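PDB 5EWQ: amidase from Bacillus anthracis, which probably hydrolyses carboxylic amides to the corresponding acid and ammonia. Local coordinates for residues Gln24-Gly32 and Glu90-Glu98; Lys271-Ile281 and Arg298-Ser306. All blocks are in the same frame, centred on the assembly; numbering follows the deposited sequence.

Contact 1. Residues Gln24-Gly32 and Glu90-Glu98; sequences QPIHNQLKG and EINPNAMEE
Met96 CG, of a selenomethionine, and Pro93 O lie on opposite sides of the Gln29 side-chain amide plane, each offset toward OE1, with Met96 CG 3.7 Å from Gln29 CD. At its nitrogen end the amide meets Asn92 O nearly in its own plane, Gln29 NE2 to Asn92 O being 3.1 Å with an N-H...O angle of 163°. The receiving motif is a type I beta turn, Asn92 to Ala95, combined with an Asx turn, which carries the chain from edge strand 88-91 of the large mixed sheet into helix 95-104. Gln29 is the first residue to leave helical geometry after helix 20-28. Its CG stands between the backbone N and the carbonyl carbon (chi1 56°), and the extended chain beyond it carries the amide into the turn. Gln29 OE1 takes the backbone N-H of Met96 at 3.3 Å, with the donor well above the carbonyl plane and not along a lone pair. The two ends of one amide thus bind one acceptor and one donor of the backbone, a pairing consistent with the modelled orientation of the amide. Asn92 O also accepts from Ala95 N, and the two donors approach from opposite faces of its plane. Within the turn, Asn92 OD1 receives Asn94 N, while Asn92 ND2 reaches Val162 O on the neighbouring strand 161-166, so the turn is tied to the sheet. Apolar contacts flank the amide. Ile91 CG2 sits 3.8 Å from Pro25 CB and 4.2 Å from Ile26 CG1, and Ile26 also rests on Ile75 of helix 64-79. Beyond the amide, the bent Met96 side chain meets Leu30 at about a right angle, with Met96 CE 3.8 Å from Leu30 CD2.

Contact 2. Residues Lys271-Ile281 and Arg298-Ser306; sequences KDAATLFNAMI and RIDYTKDLS
Asn278 and Tyr301 both turn CG beside the backbone N and anti to the carbonyl carbon (chi1 -72° and -68°), which sets the amide of Asn278 at the edge of the Tyr301 ring, the two planes nearly coplanar. Asn278 OD1 there accepts the Tyr301 backbone N-H at 3.1 Å, in the carbonyl plane, on a lone pair and almost straight (177°). Asn278 ND2 makes a weak bond to Asp300 OD1, whose carboxylate stands nearly perpendicular to the amide. That oxygen also takes Thr302 N, forming an Asx turn, and Thr302 OG1, both from the same face of the carboxylate. The loop 298-306 is in this way fastened along helix 270-280, which follows strand 263-267 of the central sheet. Phe277 CD2 lies over one face of the Tyr301 ring, the rings oblique with centroids 5.1 Å apart. Ile281 CD1 touches the ring edge, 3.7 Å from Tyr301 CE2, and Ala274 CB packs 3.8 Å from Tyr301 CB. The Tyr301 hydroxyl bonds to Arg247. One helical turn before Ala274 and Thr275, Lys271 NZ reaches Thr302 O at 3.1 Å, in the carbonyl plane. No salt bridge joins the two segments: each charged group meets a neutral partner across the contact, Lys271 a backbone carbonyl and Asp300 an amide, and the charge of Asp300 is probably offset by the donors gathered at OD1.

Contact 1 closes along the chain before contact 2 opens, and the two do not touch: their centres are 29 Å apart and their nearest atoms about 14 Å. Both are tied to the same 11-stranded mixed sheet. The 90-98 segment leaves strand 88-91 at one outer edge, whereas helix 270-280 follows strand 263-267, well inside the sheet, and the 298-306 loop leads on to strand 314-317, next to the strand at the opposite edge. Contact 1 therefore joins the N-terminal helix 20-28 to the sheet's edge, and contact 2 lies within the connection from strand 263-267 to strand 314-317, so the two belong to separate regions of one amidase fold.

Contact 1. Residues Gln24-Gly32 and Glu90-Glu98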
# COMPACT_ATOMS: atom_id res chain seq x y z
N GLN A 24 17.66 15.45 -7.53
CA GLN A 24 19.00 15.19 -8.07
C GLN A 24 19.12 13.83 -8.78
O GLN A 24 19.74 13.76 -9.85
CB GLN A 24 20.06 15.30 -6.97
CG GLN A 24 20.43 16.74 -6.64
CD GLN A 24 21.46 16.83 -5.53
OE1 GLN A 24 21.81 15.83 -4.91
NE2 GLN A 24 21.95 18.04 -5.28
N PRO A 25 18.56 12.75 -8.21
CA PRO A 25 18.57 11.51 -9.00
C PRO A 25 17.78 11.65 -10.29
O PRO A 25 18.14 11.06 -11.30
CB PRO A 25 17.92 10.49 -8.06
CG PRO A 25 18.19 11.01 -6.70
CD PRO A 25 18.10 12.50 -6.83
N ILE A 26 16.70 12.43 -10.25
CA ILE A 26 15.90 12.69 -11.44
C ILE A 26 16.65 13.58 -12.42
O ILE A 26 16.69 13.30 -13.62
CB ILE A 26 14.55 13.36 -11.07
CG1 ILE A 26 13.68 12.39 -10.28
CG2 ILE A 26 13.82 13.83 -12.31
CD1 ILE A 26 12.35 12.98 -9.85
N HIS A 27 17.26 14.65 -11.91
CA HIS A 27 17.99 15.60 -12.74
C HIS A 27 19.20 14.96 -13.43
O HIS A 27 19.55 15.32 -14.55
CB HIS A 27 18.44 16.80 -11.91
CG HIS A 27 19.42 17.69 -12.60
ND1 HIS A 27 20.75 17.76 -12.25
CD2 HIS A 27 19.26 18.55 -13.64
CE1 HIS A 27 21.36 18.63 -13.04
NE2 HIS A 27 20.48 19.12 -13.89
N ASN A 28 19.84 14.02 -12.75
CA ASN A 28 21.04 13.37 -13.28
C ASN A 28 20.75 12.50 -14.50
O ASN A 28 21.50 12.53 -15.48
CB ASN A 28 21.71 12.52 -12.19
CG ASN A 28 22.43 13.36 -11.16
OD1 ASN A 28 22.89 14.47 -11.45
ND2 ASN A 28 22.53 12.84 -9.94
N GLN A 29 19.66 11.74 -14.45
CA GLN A 29 19.33 10.83 -15.55
C GLN A 29 18.27 11.43 -16.47
O GLN A 29 17.56 10.71 -17.17
CB GLN A 29 18.85 9.49 -15.00
CG GLN A 29 17.68 9.58 -14.03
CD GLN A 29 17.49 8.31 -13.23
OE1 GLN A 29 18.00 7.25 -13.59
NE2 GLN A 29 16.76 8.42 -12.12
N LEU A 30 18.18 12.76 -16.49
CA LEU A 30 17.31 13.46 -17.42
C LEU A 30 18.04 14.61 -18.11
O LEU A 30 17.44 15.62 -18.46
CB LEU A 30 16.06 13.99 -16.71
CG LEU A 30 14.95 12.99 -16.38
CD1 LEU A 30 13.69 13.72 -15.93
CD2 LEU A 30 14.65 12.09 -17.56
N LYS A 31 19.35 14.44 -18.28
CA LYS A 31 20.14 15.43 -19.01
C LYS A 31 20.14 15.12 -20.50
O LYS A 31 20.07 16.02 -21.33
CB LYS A 31 21.58 15.47 -18.48
CG LYS A 31 21.71 16.02 -17.07
CD LYS A 31 23.17 16.14 -16.66
CE LYS A 31 23.31 16.73 -15.26
NZ LYS A 31 24.73 16.87 -14.86
N GLY A 32 20.20 13.83 -20.83
CA GLY A 32 20.17 13.39 -22.21
C GLY A 32 18.80 12.89 -22.61
O GLY A 32 18.66 11.77 -23.11
N GLU A 90 12.42 8.31 -2.06
CA GLU A 90 13.65 7.93 -2.75
C GLU A 90 13.43 7.67 -4.23
O GLU A 90 12.34 7.26 -4.65
CB GLU A 90 14.26 6.69 -2.09
CG GLU A 90 15.77 6.72 -2.00
CD GLU A 90 16.26 7.71 -0.96
OE1 GLU A 90 17.34 8.32 -1.17
OE2 GLU A 90 15.57 7.89 0.07
N ILE A 91 14.46 7.91 -5.03
CA ILE A 91 14.43 7.63 -6.46
C ILE A 91 15.66 6.82 -6.85
O ILE A 91 16.79 7.20 -6.53
CB ILE A 91 14.37 8.92 -7.30
CG1 ILE A 91 12.99 9.57 -7.18
CG2 ILE A 91 14.67 8.62 -8.76
CD1 ILE A 91 11.87 8.75 -7.78
N ASN A 92 15.45 5.71 -7.54
CA ASN A 92 16.54 4.89 -8.05
C ASN A 92 17.37 5.67 -9.06
O ASN A 92 16.87 6.05 -10.12
CB ASN A 92 16.00 3.60 -8.68
CG ASN A 92 17.07 2.56 -8.92
OD1 ASN A 92 18.26 2.88 -9.04
ND2 ASN A 92 16.67 1.30 -9.00
N PRO A 93 18.65 5.90 -8.74
CA PRO A 93 19.55 6.59 -9.68
C PRO A 93 19.88 5.73 -10.89
O PRO A 93 20.30 6.25 -11.92
CB PRO A 93 20.80 6.85 -8.83
CG PRO A 93 20.78 5.78 -7.80
CD PRO A 93 19.33 5.56 -7.48
N ASN A 94 19.67 4.42 -10.76
CA ASN A 94 19.92 3.49 -11.85
C ASN A 94 18.63 3.08 -12.55
O ASN A 94 18.60 2.09 -13.28
CB ASN A 94 20.65 2.25 -11.33
CG ASN A 94 21.95 2.58 -10.64
OD1 ASN A 94 22.64 3.54 -11.00
ND2 ASN A 94 22.31 1.79 -9.63
N ALA A 95 17.57 3.85 -12.32
CA ALA A 95 16.26 3.54 -12.89
C ALA A 95 16.29 3.51 -14.42
O ALA A 95 15.65 2.67 -15.05
CB ALA A 95 15.22 4.54 -12.40
N MSE A 96 17.03 4.45 -15.01
CA MSE A 96 17.15 4.52 -16.46
C MSE A 96 18.08 3.45 -16.99
O MSE A 96 17.81 2.84 -18.03
CB MSE A 96 17.65 5.91 -16.88
CG MSE A 96 16.66 7.03 -16.58
SE MSE A 96 15.04 6.93 -17.67
CE MSE A 96 15.31 8.52 -18.75
N GLU A 97 19.18 3.21 -16.28
CA GLU A 97 20.16 2.20 -16.69
C GLU A 97 19.54 0.81 -16.68
O GLU A 97 19.85 -0.02 -17.54
CB GLU A 97 21.39 2.24 -15.78
CG GLU A 97 22.48 1.26 -16.16
CD GLU A 97 23.79 1.53 -15.45
OE1 GLU A 97 23.95 1.07 -14.29
OE2 GLU A 97 24.66 2.19 -16.04
N GLU A 98 18.67 0.56 -15.71
CA GLU A 98 17.96 -0.72 -15.64
C GLU A 98 16.86 -0.79 -16.69
O GLU A 98 16.58 -1.85 -17.23
CB GLU A 98 17.37 -0.93 -14.24
CG GLU A 98 18.41 -1.07 -13.14
CD GLU A 98 17.79 -1.14 -11.76
OE1 GLU A 98 16.58 -1.44 -11.67
OE2 GLU A 98 18.51 -0.90 -10.77

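Contact 2. Residues Lys271-Ile281 and Arg298-Ser306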
# COMPACT_ATOMS: atom_id res chain seq x y z
N LYS A 271 -7.23 -5.04 -11.88
CA LYS A 271 -6.45 -5.86 -12.81
C LYS A 271 -4.95 -5.70 -12.57
O LYS A 271 -4.23 -6.68 -12.38
CB LYS A 271 -6.79 -5.49 -14.25
CG LYS A 271 -6.01 -6.25 -15.31
CD LYS A 271 -6.63 -7.60 -15.60
CE LYS A 271 -6.26 -8.09 -16.99
NZ LYS A 271 -7.01 -9.32 -17.38
N ASP A 272 -4.49 -4.45 -12.58
CA ASP A 272 -3.08 -4.14 -12.39
C ASP A 272 -2.58 -4.55 -11.01
O ASP A 272 -1.42 -4.91 -10.84
CB ASP A 272 -2.83 -2.65 -12.63
CG ASP A 272 -3.17 -2.21 -14.04
OD1 ASP A 272 -3.04 -3.04 -14.96
OD2 ASP A 272 -3.57 -1.04 -14.23
N ALA A 273 -3.47 -4.48 -10.02
CA ALA A 273 -3.13 -4.88 -8.66
C ALA A 273 -2.85 -6.38 -8.59
O ALA A 273 -1.91 -6.81 -7.93
CB ALA A 273 -4.25 -4.50 -7.70
N ALA A 274 -3.67 -7.16 -9.29
CA ALA A 274 -3.51 -8.60 -9.33
C ALA A 274 -2.25 -8.99 -10.10
O ALA A 274 -1.63 -10.01 -9.82
CB ALA A 274 -4.73 -9.26 -9.95
N THR A 275 -1.88 -8.16 -11.07
CA THR A 275 -0.67 -8.37 -11.85
C THR A 275 0.56 -8.29 -10.96
O THR A 275 1.45 -9.14 -11.04
CB THR A 275 -0.56 -7.35 -12.99
OG1 THR A 275 -1.65 -7.53 -13.91
CG2 THR A 275 0.75 -7.53 -13.74
N LEU A 276 0.61 -7.27 -10.12
CA LEU A 276 1.70 -7.09 -9.18
C LEU A 276 1.67 -8.16 -8.10
O LEU A 276 2.72 -8.60 -7.61
CB LEU A 276 1.63 -5.70 -8.54
CG LEU A 276 2.72 -5.34 -7.52
CD1 LEU A 276 4.09 -5.38 -8.17
CD2 LEU A 276 2.45 -3.98 -6.91
N PHE A 277 0.47 -8.59 -7.73
CA PHE A 277 0.27 -9.56 -6.66
C PHE A 277 0.82 -10.94 -7.03
O PHE A 277 1.04 -11.78 -6.16
CB PHE A 277 -1.22 -9.66 -6.32
CG PHE A 277 -1.51 -10.50 -5.10
CD1 PHE A 277 -0.98 -10.16 -3.87
CD2 PHE A 277 -2.32 -11.61 -5.19
CE1 PHE A 277 -1.25 -10.92 -2.75
CE2 PHE A 277 -2.60 -12.38 -4.08
CZ PHE A 277 -2.06 -12.03 -2.85
N ASN A 278 1.04 -11.16 -8.32
CA ASN A 278 1.57 -12.44 -8.80
C ASN A 278 3.02 -12.67 -8.39
O ASN A 278 3.42 -13.81 -8.13
CB ASN A 278 1.46 -12.51 -10.33
CG ASN A 278 0.03 -12.70 -10.80
OD1 ASN A 278 -0.80 -13.28 -10.10
ND2 ASN A 278 -0.27 -12.20 -12.00
N ALA A 279 3.80 -11.60 -8.32
CA ALA A 279 5.23 -11.71 -8.03
C ALA A 279 5.54 -11.53 -6.55
O ALA A 279 6.63 -11.87 -6.09
CB ALA A 279 6.01 -10.71 -8.85
N MSE A 280 4.59 -10.98 -5.80
CA MSE A 280 4.79 -10.74 -4.38
C MSE A 280 4.63 -12.02 -3.57
O MSE A 280 5.38 -12.27 -2.63
CB MSE A 280 3.83 -9.68 -3.86
CG MSE A 280 3.90 -8.34 -4.58
SE MSE A 280 2.85 -7.00 -3.64
CE MSE A 280 1.80 -8.21 -2.52
N ILE A 281 3.64 -12.83 -3.95
CA ILE A 281 3.37 -14.08 -3.25
C ILE A 281 4.50 -15.09 -3.44
O ILE A 281 5.32 -14.94 -4.35
CB ILE A 281 2.05 -14.72 -3.72
CG1 ILE A 281 2.14 -15.09 -5.20
CG2 ILE A 281 0.89 -13.77 -3.48
CD1 ILE A 281 0.88 -15.74 -5.75
N ARG A 298 1.17 -21.56 -7.04
CA ARG A 298 1.14 -20.18 -7.52
C ARG A 298 0.16 -20.03 -8.68
O ARG A 298 0.15 -20.84 -9.60
CB ARG A 298 2.53 -19.72 -7.95
N ILE A 299 -0.67 -18.99 -8.62
CA ILE A 299 -1.72 -18.79 -9.62
C ILE A 299 -1.57 -17.45 -10.33
O ILE A 299 -0.93 -16.53 -9.82
CB ILE A 299 -3.12 -18.86 -8.98
CG1 ILE A 299 -3.10 -19.70 -7.70
CG2 ILE A 299 -4.14 -19.41 -9.97
CD1 ILE A 299 -4.42 -19.74 -6.97
N ASP A 300 -2.17 -17.34 -11.51
CA ASP A 300 -2.24 -16.08 -12.23
C ASP A 300 -3.57 -15.41 -11.92
O ASP A 300 -4.62 -15.83 -12.40
CB ASP A 300 -2.09 -16.31 -13.74
CG ASP A 300 -1.75 -15.03 -14.50
OD1 ASP A 300 -2.07 -13.93 -14.00
OD2 ASP A 300 -1.17 -15.13 -15.60
N TYR A 301 -3.52 -14.35 -11.11
CA TYR A 301 -4.73 -13.69 -10.63
C TYR A 301 -5.33 -12.71 -11.64
O TYR A 301 -6.10 -11.84 -11.28
CB TYR A 301 -4.45 -12.95 -9.32
CG TYR A 301 -4.17 -13.86 -8.14
CD1 TYR A 301 -5.20 -14.35 -7.36
CD2 TYR A 301 -2.87 -14.22 -7.81
CE1 TYR A 301 -4.95 -15.18 -6.28
CE2 TYR A 301 -2.61 -15.05 -6.73
CZ TYR A 301 -3.65 -15.52 -5.97
OH TYR A 301 -3.40 -16.35 -4.90
N THR A 302 -4.97 -12.87 -12.91
CA THR A 302 -5.45 -11.97 -13.96
C THR A 302 -6.26 -12.70 -15.03
O THR A 302 -6.83 -12.08 -15.92
CB THR A 302 -4.29 -11.22 -14.64
OG1 THR A 302 -3.38 -12.17 -15.22
CG2 THR A 302 -3.54 -10.36 -13.63
N LYS A 303 -6.30 -14.03 -14.93
CA LYS A 303 -7.01 -14.83 -15.92
C LYS A 303 -8.50 -14.95 -15.60
O LYS A 303 -9.35 -14.63 -16.44
CB LYS A 303 -6.39 -16.23 -16.03
CG LYS A 303 -4.93 -16.23 -16.46
CD LYS A 303 -4.42 -17.64 -16.69
CE LYS A 303 -5.11 -18.29 -17.89
NZ LYS A 303 -4.82 -17.55 -19.15
N ASP A 304 -8.81 -15.41 -14.39
CA ASP A 304 -10.19 -15.62 -13.98
C ASP A 304 -10.84 -14.33 -13.47
O ASP A 304 -11.44 -14.32 -12.40
CB ASP A 304 -10.27 -16.70 -12.91
CG ASP A 304 -9.77 -18.05 -13.40
OD1 ASP A 304 -8.86 -18.07 -14.26
OD2 ASP A 304 -10.29 -19.08 -12.93
N LEU A 305 -10.71 -13.26 -14.25
CA LEU A 305 -11.31 -11.98 -13.89
C LEU A 305 -12.37 -11.57 -14.92
O LEU A 305 -12.04 -11.03 -15.97
CB LEU A 305 -10.24 -10.89 -13.78
CG LEU A 305 -9.74 -10.55 -12.37
CD1 LEU A 305 -9.32 -11.80 -11.62
CD2 LEU A 305 -8.59 -9.56 -12.45
N SER A 306 -13.63 -11.84 -14.60
CA SER A 306 -14.73 -11.55 -15.51
C SER A 306 -15.58 -10.39 -15.00
O SER A 306 -15.63 -10.13 -13.80
CB SER A 306 -15.60 -12.79 -15.72
OG SER A 306 -16.68 -12.51 -16.59